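Local coordinates for protein response regulator (Xanthomonas campestris pv. campestris, PDB 3QYY) that probably makes cyclic di-GMP as a diguanylate cyclase, its GGDEF domain here holding cyclic di-GMP and magnesium, at residues G81-I86 / G97-E102. Sequence-based numbering, arbitrary orientation.
Sequences GAQDWI and GVHASE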
ATOM      1  N   GLY B  81      10.884   0.403  24.735  1.00 31.88           N
ATOM      2  CA  GLY B  81      10.730   0.341  26.176  1.00 32.85           C
ATOM      3  C   GLY B  81       9.659  -0.650  26.584  1.00 33.39           C
ATOM      4  O   GLY B  81       8.900  -1.134  25.747  1.00 33.29           O
ATOM      5  N   ALA B  82       9.594  -0.944  27.878  1.00 33.60           N
ATOM      6  CA  ALA B  82       8.625  -1.893  28.415  1.00 33.46           C
ATOM      7  C   ALA B  82       7.176  -1.494  28.155  1.00 32.55           C
ATOM      8  O   ALA B  82       6.288  -2.346  28.135  1.00 32.55           O
ATOM      9  CB  ALA B  82       8.852  -2.069  29.911  1.00 35.40           C
ATOM     10  N   GLN B  83       6.933  -0.203  27.956  1.00 30.57           N
ATOM     11  CA  GLN B  83       5.576   0.270  27.716  1.00 29.70           C
ATOM     12  C   GLN B  83       5.370   0.730  26.275  1.00 27.69           C
ATOM     13  O   GLN B  83       4.274   1.146  25.896  1.00 27.43           O
ATOM     14  CB  GLN B  83       5.244   1.414  28.673  1.00 34.00           C
ATOM     15  CG  GLN B  83       3.758   1.575  28.912  1.00 38.63           C
ATOM     16  CD  GLN B  83       3.122   0.285  29.393  1.00 41.12           C
ATOM     17  OE1 GLN B  83       3.520  -0.273  30.419  1.00 42.20           O
ATOM     18  NE2 GLN B  83       2.131  -0.200  28.653  1.00 42.13           N
ATOM     19  N   ASP B  84       6.428   0.653  25.478  1.00 24.43           N
ATOM     20  CA  ASP B  84       6.360   1.053  24.080  1.00 21.64           C
ATOM     21  C   ASP B  84       5.831  -0.127  23.265  1.00 22.32           C
ATOM     22  O   ASP B  84       5.634  -1.221  23.796  1.00 21.35           O
ATOM     23  CB  ASP B  84       7.750   1.459  23.594  1.00 21.47           C
ATOM     24  CG  ASP B  84       8.345   2.601  24.411  1.00 22.35           C
ATOM     25  OD1 ASP B  84       9.568   2.814  24.327  1.00 24.25           O
ATOM     26  OD2 ASP B  84       7.589   3.291  25.129  1.00 21.22           O
ATOM     27  N   TRP B  85       5.593   0.082  21.977  1.00 20.53           N
ATOM     28  CA  TRP B  85       5.086  -1.010  21.164  1.00 17.93           C
ATOM     29  C   TRP B  85       5.293  -0.824  19.677  1.00 18.07           C
ATOM     30  O   TRP B  85       5.509   0.290  19.201  1.00 15.77           O
ATOM     31  CB  TRP B  85       3.592  -1.223  21.434  1.00 15.49           C
ATOM     32  CG  TRP B  85       2.743   0.010  21.254  1.00 17.46           C
ATOM     33  CD1 TRP B  85       2.375   0.901  22.220  1.00 17.79           C
ATOM     34  CD2 TRP B  85       2.153   0.475  20.033  1.00 15.71           C
ATOM     35  NE1 TRP B  85       1.588   1.892  21.678  1.00 18.27           N
ATOM     36  CE2 TRP B  85       1.435   1.654  20.337  1.00 16.62           C
ATOM     37  CE3 TRP B  85       2.159   0.008  18.709  1.00 15.09           C
ATOM     38  CZ2 TRP B  85       0.726   2.377  19.364  1.00 16.47           C
ATOM     39  CZ3 TRP B  85       1.455   0.728  17.740  1.00 14.04           C
ATOM     40  CH2 TRP B  85       0.748   1.899  18.076  1.00 16.19           C
ATOM     41  N   ILE B  86       5.249  -1.937  18.950  1.00 16.32           N
ATOM     42  CA  ILE B  86       5.371  -1.901  17.503  1.00 15.69           C
ATOM     43  C   ILE B  86       4.279  -2.798  16.932  1.00 15.50           C
ATOM     44  O   ILE B  86       4.057  -3.919  17.401  1.00 15.68           O
ATOM     45  CB  ILE B  86       6.766  -2.369  17.014  1.00 17.87           C
ATOM     46  CG1 ILE B  86       6.810  -2.331  15.482  1.00 17.49           C
ATOM     47  CG2 ILE B  86       7.076  -3.774  17.545  1.00 19.54           C
ATOM     48  CD1 ILE B  86       8.208  -2.475  14.888  1.00 15.49           C
ATOM     49  N   GLY B  97       4.720   2.961  18.861  1.00 17.31           N
ATOM     50  CA  GLY B  97       4.296   3.858  19.919  1.00 18.09           C
ATOM     51  C   GLY B  97       5.411   3.946  20.945  1.00 18.83           C
ATOM     52  O   GLY B  97       5.874   2.922  21.453  1.00 16.80           O
ATOM     53  N   VAL B  98       5.855   5.164  21.239  1.00 17.43           N
ATOM     54  CA  VAL B  98       6.932   5.362  22.203  1.00 20.27           C
ATOM     55  C   VAL B  98       6.504   6.310  23.316  1.00 21.36           C
ATOM     56  O   VAL B  98       6.167   7.467  23.058  1.00 20.89           O
ATOM     57  CB  VAL B  98       8.194   5.950  21.532  1.00 18.84           C
ATOM     58  CG1 VAL B  98       9.291   6.162  22.576  1.00 19.62           C
ATOM     59  CG2 VAL B  98       8.681   5.025  20.424  1.00 19.04           C
ATOM     60  N   HIS B  99       6.511   5.814  24.550  1.00 22.54           N
ATOM     61  CA  HIS B  99       6.147   6.644  25.687  1.00 23.31           C
ATOM     62  C   HIS B  99       7.389   7.300  26.264  1.00 24.91           C
ATOM     63  O   HIS B  99       7.935   6.857  27.278  1.00 25.01           O
ATOM     64  CB  HIS B  99       5.431   5.823  26.762  1.00 23.27           C
ATOM     65  CG  HIS B  99       3.986   5.575  26.463  1.00 23.04           C
ATOM     66  ND1 HIS B  99       3.508   4.350  26.051  1.00 24.57           N
ATOM     67  CD2 HIS B  99       2.918   6.405  26.491  1.00 22.49           C
ATOM     68  CE1 HIS B  99       2.207   4.436  25.842  1.00 23.38           C
ATOM     69  NE2 HIS B  99       1.824   5.673  26.101  1.00 24.04           N
ATOM     70  N   ALA B 100       7.826   8.360  25.590  1.00 24.38           N
ATOM     71  CA  ALA B 100       8.997   9.136  25.977  1.00 24.23           C
ATOM     72  C   ALA B 100       8.847  10.510  25.332  1.00 25.01           C
ATOM     73  O   ALA B 100       7.926  10.730  24.551  1.00 24.06           O
ATOM     74  CB  ALA B 100      10.258   8.462  25.470  1.00 24.53           C
ATOM     75  N   SER B 101       9.741  11.436  25.660  1.00 25.77           N
ATOM     76  CA  SER B 101       9.676  12.772  25.075  1.00 26.89           C
ATOM     77  C   SER B 101       9.960  12.662  23.576  1.00 25.99           C
ATOM     78  O   SER B 101      10.640  11.734  23.133  1.00 25.36           O
ATOM     79  CB  SER B 101      10.711  13.692  25.728  1.00 27.53           C
ATOM     80  OG  SER B 101      12.026  13.268  25.416  1.00 30.08           O
ATOM     81  N   GLU B 102       9.452  13.608  22.796  1.00 25.84           N
ATOM     82  CA  GLU B 102       9.658  13.579  21.352  1.00 26.90           C
ATOM     83  C   GLU B 102      11.128  13.481  20.947  1.00 28.49           C
ATOM     84  O   GLU B 102      11.484  12.696  20.065  1.00 27.16           O
ATOM     85  CB  GLU B 102       9.023  14.809  20.695  1.00 27.98           C
ATOM     86  CG  GLU B 102       9.095  14.778  19.172  1.00 28.71           C
ATOM     87  CD  GLU B 102       8.418  15.965  18.524  1.00 31.63           C
ATOM     88  OE1 GLU B 102       8.351  15.997  17.276  1.00 32.36           O
ATOM     89  OE2 GLU B 102       7.955  16.864  19.255  1.00 32.47           O
TER
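W85 and G97 form an antiparallel, hydrogen-bonded pair at the open end of a beta hairpin, with CA atoms 5.1 Å apart. W85 N donates to G97 O at 2.9 Å. G97 N returns a bond to W85 O at 2.8 Å. Beyond this pair the segments are joined by D84 and H99, whose side chains bond to backbone atoms. The segment 81-86 enters its strand from a type I turn, G81 to D84, and H99 centres an inverse gamma turn just after strand 93-98.

The D84 carboxylate bridges these two turns. Each oxygen takes one backbone N-H. D84 OD2 accepts H99 N at 2.8 Å in a nearly straight bond (167°), while D84 OD1 accepts G81 N at 2.8 Å. Both donors come from above the carboxylate plane. The H99 ring reaches back to the other segment, where H99 ND1 donates to Q83 O at 3.3 Å. The acceptor sits in the imidazole plane, but the donor lies well above the Q83 carbonyl plane. W85 CG lies between the backbone N and the carbonyl carbon (chi1 55°), which folds the indole over G97. G97 CA makes a CH-pi contact with the five-membered ring of W85, 3.8 Å from its centroid, and G97 N lies over the same face. Without a side chain, G97 lets the indole lie flat on the backbone.

Strands 85-90 and 93-98 form the hairpin whose turn carries the GGDEF motif, where D92 binds magnesium. R88 and W89 bind cyclic di-GMP. W85 packs on A28 and M29 of helix 22-38, and its NE1 hydrogen-bonds S32 OG. H99 meets the rings of W41 and F43. I86 packs on helix 62-77, and V98 pairs through its backbone with V44 of the adjacent strand 44-50.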